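Local coordinates for protein sugar kinase MJ0406 (Methanococcus jannaschii, PDB 2C4E) that phosphorylates a wide range of nucleosides, chiefly inosine, guanosine and cytidine, to their monophosphates, with ATP as the preferred phosphate donor, at residues A[44-57]-A[247-259]. Numbering follows the deposited sequence.
Sequences AAANTAVGIKKLGV and DSYRAGFLSAYVK
Asn47 ND2 gives Asp247 OD2 a nearly straight hydrogen bond of 3.0 Å, meeting the anti side of the carboxylate. With CG anti to its carbonyl carbon (chi1 -64°), Asp247 brings its carboxylate against Ala44, whose short methyl lets it come close to the backbone (CB to Asp247 OD1 3.6 Å). An amide suits Asn47 because it donates and accepts at once: its OD1 takes a bond from Gln284. Both residues bind substrate, and Asp247 is the probable proton acceptor of this ribokinase-fold enzyme; an alanine in place of this aspartate, lacking the carboxylate, would probably leave the ND2 of Asn47 without its mate and the amide freer to turn.

Beyond this polar end the axes of helices 44-54 and 247-258 approach to 8.2 Å at a crossing angle of -45°. Ala251 CB rests 3.6 Å from Thr48 O and against Gly51, where a CB would collide with it. The hydroxyls here turn back on their own helices: Thr48 OG1 bonds Ala44 O, and Ser255 OG lies 2.7 Å from Ala251 O, so the oxygen that packs against Ile52 and Leu55 already has a hydrogen-bond partner. Gly56, at positive phi, closes helix 44-54 in a Schellman motif. Lys259 NZ then reaches Leu55 O (2.7 Å), its aliphatic chain lying on Val57.

The interface thus ties a substrate-binding helix to the helix bearing the probable base, with the hydroxyls of Thr48 and Ser255 satisfied within their own helices and small residues, Gly51 and Ala251, permitting the close approach.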
loop_
_atom_site.group_PDB
_atom_site.type_symbol
_atom_site.label_atom_id
_atom_site.label_comp_id
_atom_site.label_asym_id
_atom_site.label_seq_id
_atom_site.Cartn_x
_atom_site.Cartn_y
_atom_site.Cartn_z
ATOM N N ALA A 44 -11.182 0.820 -13.584
ATOM C CA ALA A 44 -11.864 1.512 -14.702
ATOM C C ALA A 44 -13.066 0.762 -15.287
ATOM O O ALA A 44 -14.101 1.381 -15.554
ATOM C CB ALA A 44 -10.874 1.872 -15.783
ATOM N N ALA A 45 -12.961 -0.552 -15.486
ATOM C CA ALA A 45 -14.087 -1.315 -16.025
ATOM C C ALA A 45 -15.271 -1.318 -15.074
ATOM O O ALA A 45 -16.388 -1.038 -15.485
ATOM C CB ALA A 45 -13.675 -2.763 -16.395
ATOM N N ALA A 46 -15.028 -1.611 -13.800
ATOM C CA ALA A 46 -16.062 -1.635 -12.781
ATOM C C ALA A 46 -16.689 -0.257 -12.588
ATOM O O ALA A 46 -17.901 -0.141 -12.477
ATOM C CB ALA A 46 -15.489 -2.134 -11.481
ATOM N N ASN A 47 -15.872 0.782 -12.540
ATOM C CA ASN A 47 -16.373 2.152 -12.422
ATOM C C ASN A 47 -17.403 2.432 -13.509
ATOM O O ASN A 47 -18.495 2.943 -13.259
ATOM C CB ASN A 47 -15.239 3.157 -12.582
ATOM C CG ASN A 47 -14.280 3.155 -11.396
ATOM O OD1 ASN A 47 -14.601 2.626 -10.334
ATOM N ND2 ASN A 47 -13.107 3.737 -11.584
ATOM N N THR A 48 -17.033 2.087 -14.723
ATOM C CA THR A 48 -17.894 2.316 -15.872
ATOM C C THR A 48 -19.169 1.463 -15.758
ATOM O O THR A 48 -20.259 1.967 -15.957
ATOM C CB THR A 48 -17.131 2.044 -17.180
ATOM O OG1 THR A 48 -15.932 2.839 -17.251
ATOM C CG2 THR A 48 -17.930 2.513 -18.375
ATOM N N ALA A 49 -19.034 0.180 -15.416
ATOM C CA ALA A 49 -20.177 -0.727 -15.296
ATOM C C ALA A 49 -21.156 -0.267 -14.252
ATOM O O ALA A 49 -22.362 -0.341 -14.459
ATOM C CB ALA A 49 -19.724 -2.152 -14.985
ATOM N N VAL A 50 -20.636 0.187 -13.116
ATOM C CA VAL A 50 -21.484 0.684 -12.039
ATOM C C VAL A 50 -22.172 1.985 -12.442
ATOM O O VAL A 50 -23.355 2.150 -12.182
ATOM C CB VAL A 50 -20.693 0.829 -10.712
ATOM C CG1 VAL A 50 -21.549 1.499 -9.623
ATOM C CG2 VAL A 50 -20.236 -0.519 -10.228
ATOM N N GLY A 51 -21.448 2.899 -13.087
ATOM C CA GLY A 51 -22.048 4.132 -13.591
ATOM C C GLY A 51 -23.151 3.879 -14.603
ATOM O O GLY A 51 -24.192 4.545 -14.597
ATOM N N ILE A 52 -22.928 2.909 -15.480
ATOM C CA ILE A 52 -23.916 2.537 -16.497
ATOM C C ILE A 52 -25.173 2.029 -15.810
ATOM O O ILE A 52 -26.285 2.449 -16.133
ATOM C CB ILE A 52 -23.332 1.486 -17.458
ATOM C CG1 ILE A 52 -22.297 2.151 -18.380
ATOM C CG2 ILE A 52 -24.436 0.826 -18.265
ATOM C CD1 ILE A 52 -21.365 1.161 -19.047
ATOM N N LYS A 53 -24.991 1.158 -14.824
ATOM C CA LYS A 53 -26.121 0.549 -14.123
ATOM C C LYS A 53 -26.912 1.596 -13.359
ATOM O O LYS A 53 -28.128 1.551 -13.341
ATOM C CB LYS A 53 -25.653 -0.558 -13.186
ATOM C CG LYS A 53 -26.793 -1.361 -12.556
ATOM C CD LYS A 53 -27.574 -2.192 -13.598
ATOM C CE LYS A 53 -28.639 -3.037 -12.939
ATOM N NZ LYS A 53 -29.195 -4.097 -13.837
ATOM N N LYS A 54 -26.205 2.536 -12.741
ATOM C CA LYS A 54 -26.838 3.620 -11.995
ATOM C C LYS A 54 -27.704 4.487 -12.905
ATOM O O LYS A 54 -28.718 5.013 -12.458
ATOM C CB LYS A 54 -25.778 4.478 -11.293
ATOM C CG LYS A 54 -25.363 3.941 -9.917
ATOM C CD LYS A 54 -26.513 4.112 -8.893
ATOM C CE LYS A 54 -26.194 5.079 -7.736
ATOM N NZ LYS A 54 -27.235 6.139 -7.600
ATOM N N LEU A 55 -27.290 4.626 -14.167
ATOM C CA LEU A 55 -28.061 5.350 -15.192
ATOM C C LEU A 55 -29.211 4.539 -15.808
ATOM O O LEU A 55 -29.866 4.999 -16.738
ATOM C CB LEU A 55 -27.133 5.857 -16.299
ATOM C CG LEU A 55 -26.129 6.908 -15.824
ATOM C CD1 LEU A 55 -25.069 7.146 -16.878
ATOM C CD2 LEU A 55 -26.828 8.191 -15.427
ATOM N N GLY A 56 -29.447 3.334 -15.308
ATOM C CA GLY A 56 -30.586 2.534 -15.724
ATOM C C GLY A 56 -30.345 1.668 -16.939
ATOM O O GLY A 56 -31.292 1.297 -17.628
ATOM N N VAL A 57 -29.084 1.344 -17.210
ATOM C CA VAL A 57 -28.725 0.487 -18.334
ATOM C C VAL A 57 -28.057 -0.739 -17.760
ATOM O O VAL A 57 -27.234 -0.635 -16.853
ATOM C CB VAL A 57 -27.817 1.212 -19.342
ATOM C CG1 VAL A 57 -27.287 0.230 -20.403
ATOM C CG2 VAL A 57 -28.576 2.371 -19.970
ATOM N N ASP A 247 -14.082 7.873 -16.189
ATOM C CA ASP A 247 -14.875 6.653 -16.353
ATOM C C ASP A 247 -16.355 6.988 -16.360
ATOM O O ASP A 247 -17.134 6.379 -17.109
ATOM C CB ASP A 247 -14.574 5.633 -15.257
ATOM C CG ASP A 247 -13.140 5.138 -15.293
ATOM O OD1 ASP A 247 -12.583 4.980 -16.399
ATOM O OD2 ASP A 247 -12.497 4.877 -14.258
ATOM N N SER A 248 -16.741 7.975 -15.550
ATOM C CA SER A 248 -18.140 8.374 -15.459
ATOM C C SER A 248 -18.642 9.060 -16.723
ATOM O O SER A 248 -19.798 8.892 -17.078
ATOM C CB SER A 248 -18.385 9.265 -14.246
ATOM O OG SER A 248 -17.829 10.543 -14.438
ATOM N N TYR A 249 -17.779 9.814 -17.398
ATOM C CA TYR A 249 -18.130 10.418 -18.675
ATOM C C TYR A 249 -18.416 9.319 -19.687
ATOM O O TYR A 249 -19.365 9.402 -20.433
ATOM C CB TYR A 249 -16.990 11.282 -19.206
ATOM C CG TYR A 249 -17.264 11.939 -20.552
ATOM C CD1 TYR A 249 -17.619 13.293 -20.629
ATOM C CD2 TYR A 249 -17.144 11.230 -21.746
ATOM C CE1 TYR A 249 -17.877 13.897 -21.842
ATOM C CE2 TYR A 249 -17.395 11.847 -22.984
ATOM C CZ TYR A 249 -17.750 13.183 -23.017
ATOM O OH TYR A 249 -17.993 13.805 -24.232
ATOM N N ARG A 250 -17.549 8.310 -19.742
ATOM C CA ARG A 250 -17.762 7.179 -20.632
ATOM C C ARG A 250 -19.040 6.413 -20.271
ATOM O O ARG A 250 -19.809 6.069 -21.158
ATOM C CB ARG A 250 -16.520 6.278 -20.663
ATOM C CG ARG A 250 -15.357 6.913 -21.437
ATOM C CD ARG A 250 -14.094 7.048 -20.650
ATOM N NE ARG A 250 -13.000 7.694 -21.375
ATOM C CZ ARG A 250 -12.645 8.970 -21.271
ATOM N NH1 ARG A 250 -13.318 9.817 -20.500
ATOM N NH2 ARG A 250 -11.602 9.418 -21.967
ATOM N N ALA A 251 -19.289 6.202 -18.981
ATOM C CA ALA A 251 -20.514 5.563 -18.521
ATOM C C ALA A 251 -21.747 6.311 -19.014
ATOM O O ALA A 251 -22.679 5.705 -19.538
ATOM C CB ALA A 251 -20.523 5.441 -16.995
ATOM N N GLY A 252 -21.737 7.632 -18.880
ATOM C CA GLY A 252 -22.853 8.452 -19.312
ATOM C C GLY A 252 -23.029 8.437 -20.816
ATOM O O GLY A 252 -24.151 8.288 -21.315
ATOM N N PHE A 253 -21.914 8.580 -21.536
ATOM C CA PHE A 253 -21.929 8.640 -22.994
ATOM C C PHE A 253 -22.512 7.352 -23.581
ATOM O O PHE A 253 -23.381 7.374 -24.423
ATOM C CB PHE A 253 -20.509 8.850 -23.506
ATOM C CG PHE A 253 -20.424 9.176 -24.964
ATOM C CD1 PHE A 253 -20.150 10.470 -25.367
ATOM C CD2 PHE A 253 -20.583 8.193 -25.932
ATOM C CE1 PHE A 253 -20.080 10.788 -26.700
ATOM C CE2 PHE A 253 -20.506 8.519 -27.279
ATOM C CZ PHE A 253 -20.239 9.830 -27.648
ATOM N N LEU A 254 -21.987 6.224 -23.128
ATOM C CA LEU A 254 -22.402 4.918 -23.638
ATOM C C LEU A 254 -23.827 4.559 -23.201
ATOM O O LEU A 254 -24.572 3.940 -23.955
ATOM C CB LEU A 254 -21.423 3.853 -23.155
ATOM C CG LEU A 254 -20.000 4.030 -23.681
ATOM C CD1 LEU A 254 -19.089 3.016 -23.019
ATOM C CD2 LEU A 254 -19.968 3.863 -25.193
ATOM N N SER A 255 -24.216 4.969 -22.002
ATOM C CA SER A 255 -25.583 4.737 -21.532
ATOM C C SER A 255 -26.587 5.491 -22.403
ATOM O O SER A 255 -27.622 4.952 -22.810
ATOM C CB SER A 255 -25.747 5.147 -20.065
ATOM O OG SER A 255 -24.981 4.310 -19.204
ATOM N N ALA A 256 -26.273 6.754 -22.674
ATOM C CA ALA A 256 -27.085 7.583 -23.551
ATOM C C ALA A 256 -27.147 6.985 -24.937
ATOM O O ALA A 256 -28.197 6.987 -25.581
ATOM C CB ALA A 256 -26.536 8.975 -23.610
ATOM N N TYR A 257 -26.031 6.436 -25.405
ATOM C CA TYR A 257 -26.038 5.843 -26.723
ATOM C C TYR A 257 -26.999 4.661 -26.801
ATOM O O TYR A 257 -27.825 4.581 -27.739
ATOM C CB TYR A 257 -24.629 5.450 -27.175
ATOM C CG TYR A 257 -24.638 5.041 -28.611
ATOM C CD1 TYR A 257 -24.504 5.988 -29.608
ATOM C CD2 TYR A 257 -24.843 3.718 -28.980
ATOM C CE1 TYR A 257 -24.541 5.627 -30.950
ATOM C CE2 TYR A 257 -24.870 3.349 -30.304
ATOM C CZ TYR A 257 -24.725 4.309 -31.284
ATOM O OH TYR A 257 -24.761 3.948 -32.619
ATOM N N VAL A 258 -26.924 3.760 -25.825
ATOM C CA VAL A 258 -27.810 2.596 -25.767
ATOM C C VAL A 258 -29.254 3.030 -25.620
ATOM O O VAL A 258 -30.183 2.383 -26.164
ATOM C CB VAL A 258 -27.382 1.613 -24.636
ATOM C CG1 VAL A 258 -28.456 0.534 -24.364
ATOM C CG2 VAL A 258 -26.058 0.981 -25.018
ATOM N N LYS A 259 -29.463 4.141 -24.915
ATOM C CA LYS A 259 -30.808 4.685 -24.726
ATOM C C LYS A 259 -31.331 5.412 -25.977
ATOM O O LYS A 259 -32.486 5.835 -26.009
ATOM C CB LYS A 259 -30.850 5.606 -23.513
ATOM C CG LYS A 259 -30.831 4.863 -22.190
ATOM C CD LYS A 259 -30.771 5.799 -21.000
ATOM C CE LYS A 259 -30.785 5.013 -19.698
ATOM N NZ LYS A 259 -31.666 5.596 -18.659
#